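Local coordinates for protein-disulfide isomerase (Novosphingobium aromaticivorans, PDB 3GMF), which probably forms or rearranges disulfide bonds in other proteins through a thioredoxin-like fold, at residues A[6-11]-A[70-75]; A[19-24]-A[39-44]; A[32-37]-A[86-91]; A[56-61]-A[167-172]; A[80-85]-A[128-133]. One frame throughout, in Å; residues are numbered along the deposited sequence.

Contact 1: residues A[6-11]-A[70-75]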
# COMPACT_ATOMS: atom_id res chain seq x y z
N GLY A 6 -3.31 -2.08 8.73
CA GLY A 6 -3.51 -1.82 7.30
C GLY A 6 -4.16 -0.48 6.99
O GLY A 6 -4.44 -0.20 5.82
N HIS A 7 -4.43 0.33 8.02
CA HIS A 7 -4.90 1.73 7.84
C HIS A 7 -3.85 2.66 8.39
O HIS A 7 -3.32 2.44 9.49
CB HIS A 7 -6.17 2.03 8.65
CG HIS A 7 -7.37 1.19 8.32
ND1 HIS A 7 -8.57 1.75 7.93
CD2 HIS A 7 -7.59 -0.14 8.41
CE1 HIS A 7 -9.47 0.80 7.77
NE2 HIS A 7 -8.89 -0.36 8.04
N HIS A 8 -3.54 3.72 7.65
CA HIS A 8 -2.57 4.72 8.13
C HIS A 8 -3.02 6.12 7.77
O HIS A 8 -3.40 6.37 6.63
CB HIS A 8 -1.20 4.46 7.54
CG HIS A 8 -0.47 3.35 8.22
ND1 HIS A 8 -0.60 2.03 7.84
CD2 HIS A 8 0.39 3.35 9.27
CE1 HIS A 8 0.14 1.27 8.62
NE2 HIS A 8 0.76 2.05 9.49
N LEU A 9 -2.95 7.04 8.73
CA LEU A 9 -3.49 8.37 8.49
C LEU A 9 -2.40 9.42 8.37
O LEU A 9 -1.53 9.53 9.24
CB LEU A 9 -4.47 8.76 9.60
CG LEU A 9 -5.29 10.04 9.40
CD1 LEU A 9 -6.29 9.94 8.26
CD2 LEU A 9 -6.00 10.35 10.71
N LEU A 10 -2.46 10.19 7.29
CA LEU A 10 -1.56 11.33 7.07
C LEU A 10 -2.35 12.61 7.28
O LEU A 10 -3.39 12.82 6.64
CB LEU A 10 -0.95 11.31 5.66
CG LEU A 10 0.13 12.35 5.36
CD1 LEU A 10 1.26 12.29 6.39
CD2 LEU A 10 0.70 12.21 3.95
N GLY A 11 -1.88 13.45 8.19
CA GLY A 11 -2.58 14.69 8.50
C GLY A 11 -3.52 14.58 9.68
O GLY A 11 -3.57 13.56 10.38
N ILE A 70 6.14 -5.72 5.56
CA ILE A 70 7.30 -4.86 5.81
C ILE A 70 6.83 -3.46 6.21
O ILE A 70 7.18 -2.98 7.30
CB ILE A 70 8.28 -4.80 4.63
CG1 ILE A 70 8.76 -6.22 4.24
CG2 ILE A 70 9.47 -3.89 4.95
CD1 ILE A 70 9.52 -6.27 2.90
N THR A 71 6.01 -2.82 5.37
CA THR A 71 5.58 -1.44 5.66
C THR A 71 4.73 -1.33 6.95
O THR A 71 4.78 -0.30 7.64
CB THR A 71 4.85 -0.79 4.44
OG1 THR A 71 3.60 -1.45 4.23
CG2 THR A 71 5.71 -0.90 3.18
N ASN A 72 4.01 -2.39 7.30
CA ASN A 72 3.20 -2.38 8.52
C ASN A 72 3.94 -2.79 9.80
O ASN A 72 3.35 -2.67 10.88
CB ASN A 72 1.92 -3.21 8.35
CG ASN A 72 0.89 -2.50 7.47
OD1 ASN A 72 -0.02 -1.83 7.98
ND2 ASN A 72 1.04 -2.65 6.15
N CYS A 73 5.19 -3.19 9.67
CA CYS A 73 5.95 -3.65 10.87
C CYS A 73 6.76 -2.52 11.43
O CYS A 73 7.16 -2.62 12.56
CB CYS A 73 6.81 -4.90 10.61
SG CYS A 73 8.42 -4.68 9.76
N VAL A 74 6.97 -1.44 10.70
CA VAL A 74 7.69 -0.26 11.18
C VAL A 74 6.77 0.65 12.01
O VAL A 74 5.55 0.58 11.88
CB VAL A 74 8.37 0.54 10.02
CG1 VAL A 74 9.48 -0.27 9.36
CG2 VAL A 74 7.35 1.04 8.99
N PRO A 75 7.35 1.49 12.91
CA PRO A 75 6.55 2.50 13.62
C PRO A 75 5.78 3.42 12.66
O PRO A 75 6.27 3.70 11.56
CB PRO A 75 7.61 3.30 14.40
CG PRO A 75 8.92 2.95 13.78
CD PRO A 75 8.76 1.53 13.33
O HOH W 1 -0.83 -1.76 10.54
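Between His-8 and Asn-72 the contact is carbon to oxygen: CE1 of the imidazole lies 3.2 Å from OD1 of Asn-72, and the oxygen sits in the plane of the ring, at its edge. The ring and amide planes are turned 57° apart, which rules out a flat stack. The His-8 ring also stacks with that of Phe-79.

The polar links converge on the same OD1. The amide N of Gly-6 reaches it directly over 3.4 Å, but the bond is weak, its N-H...O angle only 130°. A water closes the triangle, accepting from Gly-6 N at 3.1 Å and standing 2.7 Å from Asn-72 OD1, to which it probably donates. In this thioredoxin-family fold the pairing joins the edge strand 7-10, bonded antiparallel to strand 51-57, with the C-terminal turn of helix 62-73, where Cys-73 is disulfide-bonded to Cys-143.

With CG set opposite the carbonyl carbon (chi1 -73°), the Asn-72 amide reaches back from the helix toward the strand. Its ND2 is used elsewhere, by Ala-68 O and by Asn-57 OD1 on strand 51-57.

Contact 2: residues A[19-24]-A[39-44]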
# COMPACT_ATOMS: atom_id res chain seq x y z
N LEU A 19 -9.80 11.65 2.72
CA LEU A 19 -9.60 10.88 1.50
C LEU A 19 -9.08 9.50 1.91
O LEU A 19 -8.01 9.39 2.51
CB LEU A 19 -8.54 11.55 0.61
CG LEU A 19 -8.10 10.75 -0.63
CD1 LEU A 19 -9.28 10.50 -1.61
CD2 LEU A 19 -6.91 11.40 -1.33
N VAL A 20 -9.83 8.46 1.56
CA VAL A 20 -9.38 7.08 1.77
C VAL A 20 -8.87 6.54 0.45
O VAL A 20 -9.56 6.65 -0.55
CB VAL A 20 -10.53 6.19 2.24
CG1 VAL A 20 -10.08 4.73 2.31
CG2 VAL A 20 -11.01 6.67 3.62
N GLU A 21 -7.69 5.92 0.47
CA GLU A 21 -7.05 5.36 -0.74
C GLU A 21 -6.90 3.86 -0.51
O GLU A 21 -6.34 3.48 0.52
CB GLU A 21 -5.63 5.93 -0.92
CG GLU A 21 -5.54 7.47 -1.01
CD GLU A 21 -4.11 7.96 -1.30
OE1 GLU A 21 -3.15 7.18 -1.13
OE2 GLU A 21 -3.96 9.12 -1.73
N PHE A 22 -7.46 3.04 -1.41
CA PHE A 22 -7.27 1.59 -1.36
C PHE A 22 -6.22 1.32 -2.40
O PHE A 22 -6.45 1.52 -3.60
CB PHE A 22 -8.56 0.85 -1.73
CG PHE A 22 -9.71 1.11 -0.80
CD1 PHE A 22 -9.90 0.34 0.34
CD2 PHE A 22 -10.63 2.12 -1.08
CE1 PHE A 22 -10.99 0.58 1.20
CE2 PHE A 22 -11.72 2.34 -0.24
CZ PHE A 22 -11.88 1.58 0.92
N VAL A 23 -5.04 0.90 -1.95
CA VAL A 23 -3.89 0.78 -2.87
C VAL A 23 -3.17 -0.56 -2.67
O VAL A 23 -3.24 -1.16 -1.60
CB VAL A 23 -2.88 1.95 -2.75
CG1 VAL A 23 -3.57 3.32 -3.06
CG2 VAL A 23 -2.22 1.96 -1.35
N SER A 24 -2.43 -0.96 -3.70
CA SER A 24 -1.77 -2.26 -3.71
C SER A 24 -0.34 -2.08 -4.20
O SER A 24 -0.13 -1.39 -5.19
CB SER A 24 -2.50 -3.18 -4.68
OG SER A 24 -1.68 -4.28 -5.05
N GLY A 39 3.02 14.65 -3.87
CA GLY A 39 3.44 16.03 -3.62
C GLY A 39 2.28 16.99 -3.49
O GLY A 39 2.17 17.73 -2.51
N GLN A 40 1.39 16.95 -4.49
CA GLN A 40 0.27 17.89 -4.58
C GLN A 40 -0.74 17.74 -3.44
O GLN A 40 -1.27 18.73 -2.95
CB GLN A 40 -0.41 17.78 -5.96
CG GLN A 40 0.46 18.30 -7.11
CD GLN A 40 -0.28 18.41 -8.45
OE1 GLN A 40 -1.36 17.84 -8.63
NE2 GLN A 40 0.31 19.14 -9.39
N LEU A 41 -0.99 16.51 -3.01
CA LEU A 41 -1.87 16.27 -1.87
C LEU A 41 -1.27 16.79 -0.57
O LEU A 41 -1.98 17.35 0.27
CB LEU A 41 -2.18 14.77 -1.74
CG LEU A 41 -3.23 14.25 -2.72
CD1 LEU A 41 -3.20 12.72 -2.82
CD2 LEU A 41 -4.60 14.76 -2.32
N LYS A 42 0.05 16.62 -0.42
CA LYS A 42 0.75 17.11 0.76
C LYS A 42 0.68 18.64 0.87
O LYS A 42 0.22 19.15 1.88
CB LYS A 42 2.21 16.64 0.77
CG LYS A 42 2.41 15.23 1.33
CD LYS A 42 3.88 14.80 1.31
CE LYS A 42 4.67 15.41 2.47
NZ LYS A 42 4.25 14.86 3.79
N ILE A 43 1.12 19.36 -0.16
CA ILE A 43 1.20 20.82 -0.09
C ILE A 43 -0.18 21.51 -0.23
O ILE A 43 -0.43 22.54 0.41
CB ILE A 43 2.25 21.41 -1.07
CG1 ILE A 43 1.97 20.99 -2.52
CG2 ILE A 43 3.66 21.02 -0.64
CD1 ILE A 43 2.87 21.65 -3.57
N GLY A 44 -1.06 20.91 -1.03
CA GLY A 44 -2.38 21.48 -1.29
C GLY A 44 -3.41 21.25 -0.20
O GLY A 44 -4.32 22.07 -0.01
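Leu-41 of helix 28-46 meets Leu-19 and Glu-21 of strand 17-23, and its side chain can be followed outward. CB points at the strand, yet neither CB nor CG has an atom of residues 19-24 within 4.2 Å; the approach is left to the two methyl groups. CG lies opposite the carbonyl carbon (chi1 -78°), and beyond it the branches divide the work. CD1 comes to 3.8 Å from OE2 of Glu-21, the two side chains arriving from opposite directions. CD2 meets CD2 of Leu-19 at 4.2 Å, the two leucines crossing at about a right angle.

Strand 17-23, helix 28-46 and strand 51-57 form a beta-alpha-beta unit whose two strands run parallel and adjacent, and this contact ties the later part of its helix to its first strand. Trp-185 and Ile-192 of helix 185-196 also touch Leu-41, and Ile-192 reaches Leu-19 as well, making this a layer shared by two helices over the sheet. Glu-21 precedes the CxxC pattern, Cys-27 and Cys-30, by six residues, and is probably the counterpart of the buried glutamate of DsbA.

The segments bury only 79 Å² between them and share no hydrogen bond. One contact is apolar, methyl to methyl; in the other, OE2 of Glu-21 faces a methyl that can offer it no hydrogen bond.

Contact 3: residues A[32-37]-A[86-91]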
# COMPACT_ATOMS: atom_id res chain seq x y z
N HIS A 32 2.14 4.64 -10.35
CA HIS A 32 1.93 5.86 -11.13
C HIS A 32 1.15 6.91 -10.34
O HIS A 32 1.52 8.08 -10.34
CB HIS A 32 1.25 5.52 -12.46
CG HIS A 32 1.11 6.69 -13.39
ND1 HIS A 32 2.18 7.47 -13.78
CD2 HIS A 32 0.03 7.19 -14.04
CE1 HIS A 32 1.77 8.41 -14.61
NE2 HIS A 32 0.47 8.26 -14.79
N PHE A 33 0.10 6.49 -9.63
CA PHE A 33 -0.70 7.43 -8.84
C PHE A 33 0.11 8.10 -7.72
O PHE A 33 -0.01 9.30 -7.50
CB PHE A 33 -1.95 6.75 -8.24
CG PHE A 33 -2.65 7.59 -7.22
CD1 PHE A 33 -3.46 8.66 -7.63
CD2 PHE A 33 -2.52 7.32 -5.87
CE1 PHE A 33 -4.12 9.46 -6.68
CE2 PHE A 33 -3.18 8.11 -4.92
CZ PHE A 33 -3.97 9.19 -5.33
N GLU A 34 0.92 7.31 -7.02
CA GLU A 34 1.78 7.86 -5.96
C GLU A 34 2.74 8.94 -6.49
O GLU A 34 2.86 10.00 -5.89
CB GLU A 34 2.57 6.75 -5.26
CG GLU A 34 3.27 7.22 -3.98
CD GLU A 34 2.32 7.47 -2.81
OE1 GLU A 34 1.07 7.52 -2.99
OE2 GLU A 34 2.83 7.63 -1.68
N ILE A 35 3.39 8.65 -7.61
CA ILE A 35 4.32 9.59 -8.24
C ILE A 35 3.58 10.87 -8.66
O ILE A 35 4.06 11.97 -8.42
CB ILE A 35 5.07 8.93 -9.44
CG1 ILE A 35 5.96 7.78 -8.95
CG2 ILE A 35 5.87 9.97 -10.23
CD1 ILE A 35 6.21 6.71 -9.99
N GLU A 36 2.38 10.70 -9.23
CA GLU A 36 1.59 11.83 -9.73
C GLU A 36 0.99 12.71 -8.62
O GLU A 36 0.86 13.92 -8.79
CB GLU A 36 0.45 11.33 -10.63
CG GLU A 36 0.86 10.82 -12.02
CD GLU A 36 1.61 11.86 -12.83
OE1 GLU A 36 1.08 12.98 -13.00
OE2 GLU A 36 2.72 11.56 -13.29
N SER A 37 0.62 12.09 -7.50
CA SER A 37 -0.21 12.75 -6.50
C SER A 37 0.42 13.13 -5.15
O SER A 37 -0.05 14.08 -4.52
CB SER A 37 -1.42 11.87 -6.19
OG SER A 37 -1.03 10.79 -5.34
N PHE A 86 8.42 2.08 -1.65
CA PHE A 86 7.96 0.91 -2.43
C PHE A 86 7.13 1.28 -3.64
O PHE A 86 7.29 0.67 -4.71
CB PHE A 86 7.18 -0.07 -1.56
CG PHE A 86 8.05 -1.02 -0.79
CD1 PHE A 86 8.68 -2.09 -1.42
CD2 PHE A 86 8.21 -0.85 0.59
CE1 PHE A 86 9.46 -2.99 -0.68
CE2 PHE A 86 8.99 -1.72 1.34
CZ PHE A 86 9.63 -2.79 0.70
N MET A 87 6.26 2.28 -3.49
CA MET A 87 5.41 2.71 -4.61
C MET A 87 6.21 3.45 -5.67
O MET A 87 6.10 3.13 -6.86
CB MET A 87 4.24 3.58 -4.14
CG MET A 87 3.13 2.82 -3.46
SD MET A 87 2.32 1.52 -4.48
CE MET A 87 0.94 1.24 -3.39
N ARG A 88 7.01 4.45 -5.25
CA ARG A 88 7.82 5.21 -6.20
C ARG A 88 8.88 4.36 -6.91
O ARG A 88 9.14 4.57 -8.10
CB ARG A 88 8.50 6.41 -5.51
CG ARG A 88 7.53 7.54 -5.22
CD ARG A 88 8.29 8.79 -4.78
NE ARG A 88 7.46 9.98 -4.88
CZ ARG A 88 7.42 10.79 -5.94
NH1 ARG A 88 6.63 11.85 -5.94
NH2 ARG A 88 8.17 10.53 -7.00
N SER A 89 9.46 3.40 -6.20
CA SER A 89 10.53 2.59 -6.78
C SER A 89 10.04 1.23 -7.29
O SER A 89 10.84 0.32 -7.49
CB SER A 89 11.68 2.40 -5.79
OG SER A 89 11.33 1.49 -4.77
N GLN A 90 8.72 1.11 -7.51
CA GLN A 90 8.14 -0.15 -7.97
C GLN A 90 8.86 -0.77 -9.17
O GLN A 90 9.18 -1.96 -9.15
CB GLN A 90 6.67 0.01 -8.31
CG GLN A 90 5.94 -1.32 -8.57
CD GLN A 90 4.56 -1.08 -9.07
OE1 GLN A 90 4.36 -0.74 -10.24
NE2 GLN A 90 3.57 -1.21 -8.19
N ALA A 91 9.14 0.04 -10.20
CA ALA A 91 9.82 -0.48 -11.40
C ALA A 91 11.18 -1.10 -11.10
O ALA A 91 11.60 -2.04 -11.78
CB ALA A 91 9.93 0.59 -12.48
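Glu-34 and Met-87 cross at about a right angle where helix 28-46 meets the end of helix 76-88, and they touch near their roots: CB to CB is 3.8 Å. From there the chains part. Glu-34 has CG opposite the backbone N (chi1 -169°) and then bends at chi2, carrying its carboxylate to Thr-84, whose OG1 bonds with OE2. Met-87 bends as well, and its far end packs on Val-23 and Tyr-25.

The second pair is oblique. Arg-88, extended from CG to NE, lies across the helix at Ile-35 with a face of its guanidinium over the backbone: CA of Ile-35 stands 3.8 Å above that plane, offset toward its rim. NH2 runs beside the isoleucine, 4.0 Å from CG2, while CG of Arg-88 is 4.1 Å from Ile-35 CG1. NH1 comes within 3.6 Å of Ile-35 O without making a hydrogen bond.

In what is probably a DsbA-like arrangement, a thioredoxin fold interrupted by a long helical insertion, this packing brings a helix of the insertion against the helix that begins at the CxxC pattern; Ser-31 OG, one turn in, also bonds to Met-87 O.

Charge adds little directly, since Glu-34 OE2 and Arg-88 NE are 6.1 Å apart, too far for a salt bridge. The arginine contributes mainly its chain and flat face, whereas Glu-34, close to the like-charged Glu-38 OE1, may hold its proton more readily than a solvated glutamate.

Contact 4: residues A[56-61]-A[167-172]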
# COMPACT_ATOMS: atom_id res chain seq x y z
N ARG A 56 -5.13 2.73 2.90
CA ARG A 56 -5.44 1.36 3.25
C ARG A 56 -4.73 0.40 2.31
O ARG A 56 -4.73 0.56 1.08
CB ARG A 56 -6.94 1.10 3.26
CG ARG A 56 -7.71 1.95 4.28
CD ARG A 56 -9.18 1.67 4.13
NE ARG A 56 -9.99 2.54 4.96
CZ ARG A 56 -11.30 2.38 5.15
NH1 ARG A 56 -11.94 1.37 4.57
NH2 ARG A 56 -11.95 3.23 5.91
N ASN A 57 -4.07 -0.58 2.93
CA ASN A 57 -3.38 -1.62 2.17
C ASN A 57 -4.40 -2.62 1.67
O ASN A 57 -4.91 -3.46 2.42
CB ASN A 57 -2.31 -2.30 3.01
CG ASN A 57 -1.25 -1.34 3.49
OD1 ASN A 57 -1.08 -1.12 4.69
ND2 ASN A 57 -0.52 -0.78 2.56
N PHE A 58 -4.71 -2.51 0.39
CA PHE A 58 -5.64 -3.44 -0.24
C PHE A 58 -4.76 -4.54 -0.84
O PHE A 58 -4.20 -4.37 -1.93
CB PHE A 58 -6.42 -2.72 -1.33
CG PHE A 58 -7.50 -3.55 -1.95
CD1 PHE A 58 -8.70 -3.73 -1.29
CD2 PHE A 58 -7.30 -4.16 -3.19
CE1 PHE A 58 -9.71 -4.52 -1.86
CE2 PHE A 58 -8.29 -4.94 -3.78
CZ PHE A 58 -9.50 -5.12 -3.12
N VAL A 59 -4.67 -5.66 -0.13
CA VAL A 59 -3.66 -6.68 -0.48
C VAL A 59 -4.23 -7.67 -1.49
O VAL A 59 -5.19 -8.38 -1.18
CB VAL A 59 -3.19 -7.42 0.78
CG1 VAL A 59 -2.22 -8.54 0.38
CG2 VAL A 59 -2.52 -6.44 1.78
N ARG A 60 -3.63 -7.73 -2.69
CA ARG A 60 -4.23 -8.47 -3.82
C ARG A 60 -3.64 -9.85 -4.08
O ARG A 60 -4.27 -10.68 -4.77
CB ARG A 60 -4.12 -7.66 -5.12
CG ARG A 60 -4.79 -6.26 -5.09
CD ARG A 60 -4.73 -5.60 -6.45
NE ARG A 60 -3.34 -5.56 -6.92
CZ ARG A 60 -2.98 -5.63 -8.19
NH1 ARG A 60 -3.90 -5.74 -9.13
NH2 ARG A 60 -1.68 -5.61 -8.52
N ASP A 61 -2.41 -10.05 -3.59
CA ASP A 61 -1.59 -11.24 -3.94
C ASP A 61 -0.47 -11.38 -2.88
O ASP A 61 -0.26 -10.49 -2.06
CB ASP A 61 -1.06 -11.12 -5.40
CG ASP A 61 -0.11 -9.94 -5.59
OD1 ASP A 61 0.95 -9.95 -4.94
OD2 ASP A 61 -0.45 -9.01 -6.36
N SER A 167 -12.60 -3.32 -6.15
CA SER A 167 -12.13 -4.28 -7.12
C SER A 167 -10.81 -3.84 -7.78
O SER A 167 -9.76 -4.45 -7.56
CB SER A 167 -13.23 -4.46 -8.17
OG SER A 167 -12.83 -5.38 -9.14
N GLY A 168 -10.87 -2.79 -8.59
CA GLY A 168 -9.67 -2.22 -9.20
C GLY A 168 -8.91 -1.33 -8.22
O GLY A 168 -9.47 -0.85 -7.24
N THR A 169 -7.62 -1.14 -8.48
CA THR A 169 -6.77 -0.25 -7.68
C THR A 169 -6.03 0.76 -8.58
O THR A 169 -5.78 0.47 -9.75
CB THR A 169 -5.75 -1.06 -6.87
OG1 THR A 169 -5.12 -2.01 -7.73
CG2 THR A 169 -6.46 -1.78 -5.69
N PRO A 170 -5.74 1.97 -8.05
CA PRO A 170 -6.18 2.46 -6.74
C PRO A 170 -7.67 2.77 -6.82
O PRO A 170 -8.19 3.03 -7.92
CB PRO A 170 -5.39 3.78 -6.57
CG PRO A 170 -5.19 4.26 -7.96
CD PRO A 170 -4.93 2.99 -8.75
N SER A 171 -8.34 2.71 -5.68
CA SER A 171 -9.71 3.22 -5.59
C SER A 171 -9.78 4.18 -4.41
O SER A 171 -8.91 4.16 -3.53
CB SER A 171 -10.71 2.07 -5.42
OG SER A 171 -10.79 1.28 -6.60
N PHE A 172 -10.82 5.01 -4.38
CA PHE A 172 -10.87 6.12 -3.43
C PHE A 172 -12.26 6.29 -2.85
O PHE A 172 -13.24 6.05 -3.53
CB PHE A 172 -10.44 7.42 -4.13
CG PHE A 172 -9.11 7.31 -4.81
CD1 PHE A 172 -7.94 7.34 -4.05
CD2 PHE A 172 -9.03 7.15 -6.19
CE1 PHE A 172 -6.71 7.20 -4.66
CE2 PHE A 172 -7.78 7.03 -6.83
CZ PHE A 172 -6.64 7.08 -6.07
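Phe-58 lays its ring obliquely past the CG2 methyl of Thr-169, with CD2 at 3.6 Å from CG2. Thr-169 immediately precedes Pro-170, whose peptide bond is cis: this is the cis-proline loop of the thioredoxin fold, which lies beside the CxxC pattern, and Thr-169 itself packs on Cys-27 and Cys-30. With CG opposite the backbone N (chi1 -174°), the Phe-58 ring is carried to the loop and also approaches the backbone before it, CE2 being 4.1 Å from Ser-167 O; Ala-160 and Ile-161 of helix 147-164 lie against the ring too.

Thr-169 divides its two branches between two residues. While CG2 serves Phe-58, OG1 lies over one face of the Arg-60 guanidinium and 3.8 Å from Arg-60 CD, with no hydrogen bond between them. Arg-60 bends at chi3, and its N-H groups point elsewhere, NE to Ser-24 OG and NH2 to Thr-26 OG1. A glycine in place of this threonine would probably open a gap beside the Phe-58 ring and leave that face of the Arg-60 guanidinium without its cover.

Within the loop a side chain spans the cis bond: Ser-171 OG donates to Gly-168 O over 2.6 Å, reaching it from 41° out of the carbonyl plane.

Contact 5: residues A[80-85]-A[128-133]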
# COMPACT_ATOMS: atom_id res chain seq x y z
N PHE A 80 4.93 6.06 6.19
CA PHE A 80 4.68 6.82 4.97
C PHE A 80 5.89 6.95 4.07
O PHE A 80 5.75 6.87 2.85
CB PHE A 80 4.00 8.16 5.26
CG PHE A 80 2.52 8.05 5.44
CD1 PHE A 80 1.68 8.01 4.32
CD2 PHE A 80 1.95 7.94 6.70
CE1 PHE A 80 0.31 7.89 4.47
CE2 PHE A 80 0.56 7.80 6.86
CZ PHE A 80 -0.25 7.78 5.74
N THR A 81 7.08 7.11 4.66
CA THR A 81 8.31 7.14 3.87
C THR A 81 8.56 5.80 3.18
O THR A 81 8.90 5.76 2.01
CB THR A 81 9.56 7.57 4.67
OG1 THR A 81 9.54 6.98 5.98
CG2 THR A 81 9.61 9.08 4.79
N LEU A 82 8.34 4.72 3.91
CA LEU A 82 8.57 3.38 3.38
C LEU A 82 7.53 2.97 2.32
O LEU A 82 7.89 2.43 1.26
CB LEU A 82 8.59 2.38 4.53
CG LEU A 82 9.27 1.03 4.25
CD1 LEU A 82 10.62 1.21 3.52
CD2 LEU A 82 9.43 0.29 5.56
N HIS A 83 6.26 3.21 2.62
CA HIS A 83 5.15 3.02 1.68
C HIS A 83 5.40 3.77 0.37
O HIS A 83 5.30 3.19 -0.71
CB HIS A 83 3.83 3.46 2.33
CG HIS A 83 2.66 3.49 1.40
ND1 HIS A 83 1.90 2.37 1.12
CD2 HIS A 83 2.10 4.50 0.69
CE1 HIS A 83 0.94 2.69 0.27
NE2 HIS A 83 1.03 3.98 0.00
N THR A 84 5.77 5.05 0.47
CA THR A 84 6.05 5.87 -0.72
C THR A 84 7.24 5.32 -1.50
O THR A 84 7.20 5.28 -2.74
CB THR A 84 6.24 7.39 -0.34
OG1 THR A 84 4.97 7.92 0.05
CG2 THR A 84 6.78 8.19 -1.50
N ALA A 85 8.28 4.87 -0.78
CA ALA A 85 9.48 4.28 -1.41
C ALA A 85 9.15 3.03 -2.24
O ALA A 85 9.54 2.95 -3.41
CB ALA A 85 10.55 3.96 -0.36
N ASP A 128 18.08 -7.14 0.46
CA ASP A 128 18.94 -6.06 -0.04
C ASP A 128 18.24 -4.69 -0.08
O ASP A 128 18.81 -3.69 0.35
CB ASP A 128 19.52 -6.40 -1.42
CG ASP A 128 20.60 -7.48 -1.37
OD1 ASP A 128 20.97 -7.94 -0.26
OD2 ASP A 128 21.09 -7.88 -2.45
N PHE A 129 17.00 -4.66 -0.58
CA PHE A 129 16.18 -3.44 -0.61
C PHE A 129 16.05 -2.80 0.78
O PHE A 129 16.20 -1.58 0.94
CB PHE A 129 14.78 -3.75 -1.20
CG PHE A 129 13.96 -2.52 -1.51
CD1 PHE A 129 14.04 -1.91 -2.75
CD2 PHE A 129 13.08 -2.00 -0.56
CE1 PHE A 129 13.28 -0.78 -3.05
CE2 PHE A 129 12.32 -0.87 -0.85
CZ PHE A 129 12.41 -0.26 -2.09
N MET A 130 15.77 -3.62 1.79
CA MET A 130 15.54 -3.11 3.15
C MET A 130 16.83 -2.86 3.94
O MET A 130 16.85 -2.01 4.84
CB MET A 130 14.57 -4.01 3.90
CG MET A 130 13.14 -3.89 3.36
SD MET A 130 12.48 -2.20 3.29
CE MET A 130 12.56 -1.72 5.01
N ALA A 131 17.89 -3.59 3.60
CA ALA A 131 19.23 -3.37 4.17
C ALA A 131 19.74 -1.99 3.78
O ALA A 131 20.34 -1.29 4.59
CB ALA A 131 20.20 -4.44 3.72
N ALA A 132 19.47 -1.60 2.53
CA ALA A 132 19.81 -0.27 2.03
C ALA A 132 18.99 0.85 2.71
O ALA A 132 19.24 2.03 2.48
CB ALA A 132 19.66 -0.23 0.52
N ARG A 133 18.03 0.45 3.54
CA ARG A 133 17.17 1.38 4.27
C ARG A 133 17.19 1.11 5.78
O ARG A 133 16.25 1.47 6.51
CB ARG A 133 15.74 1.31 3.73
CG ARG A 133 15.60 1.96 2.38
CD ARG A 133 14.31 1.57 1.68
NE ARG A 133 14.18 2.33 0.45
CZ ARG A 133 14.73 1.99 -0.72
NH1 ARG A 133 15.45 0.87 -0.83
NH2 ARG A 133 14.56 2.78 -1.77
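Phe-129 O takes a hydrogen bond of 3.1 Å from NH1 of Arg-133, the residue that goes on to touch Leu-82 and Ala-85 of the facing helix. The N-H...O angle is 154°, and the oxygen lies almost in the guanidinium plane, although the nitrogen is tilted 26° from the plane of the carbonyl. The same NH1 stands 3.3 Å above the Phe-129 ring, over its centre, so the guanidinium is folded back across its own helix end and fixed in rotation by both bond and ring.

Held in this way, the extended part of the Arg-133 chain becomes a surface for helix 76-88. Its CD is 4.1 Å from Leu-82 CD1, and NE is 4.1 Å from Ala-85 CB. Beside it Leu-82 and Met-130 reach for each other tip to tip, the methionine methyl CE 3.8 Å from Leu-82 CD2; bends at chi2 and chi3 bring that methyl back toward the leucine.

Both segments belong to the helical insertion that follows strand 51-57. Helix 126-131 packs here against helix 76-88, whose Phe-86 also meets Phe-129. A serine in place of Arg-133 would probably leave Phe-129 O without its side-chain donor and take CD from beside Leu-82 and NE from beside Ala-85.

Across the segments there is no hydrogen bond. The contact rests on van der Waals packing, apolar between Leu-82 and Met-130; Arg-133 joins through CD and NE while NH1 bonds within its own segment.

How the contacts relate
From the N terminus, contact 1 (6-11 with 70-75) closes a loop that holds contact 2 (19-24 with 39-44) nested within it, so the beta-alpha-beta unit lies inside the span joining the edge strand to helix 62-73. Contact 3 opens on helix 28-46 and closes at 86-91, crossing both. Contact 4 opens at 56-61, crosses contacts 1 and 3, and closes only at 167-172, returning the chain to the sheet after the helical insertion; contact 5 (80-85 with 128-133) nests within it and also crosses contact 3. Contacts 1, 2 and 4 all reach the sheet, contact 5 is internal to the insertion, and contact 3 bridges the two parts.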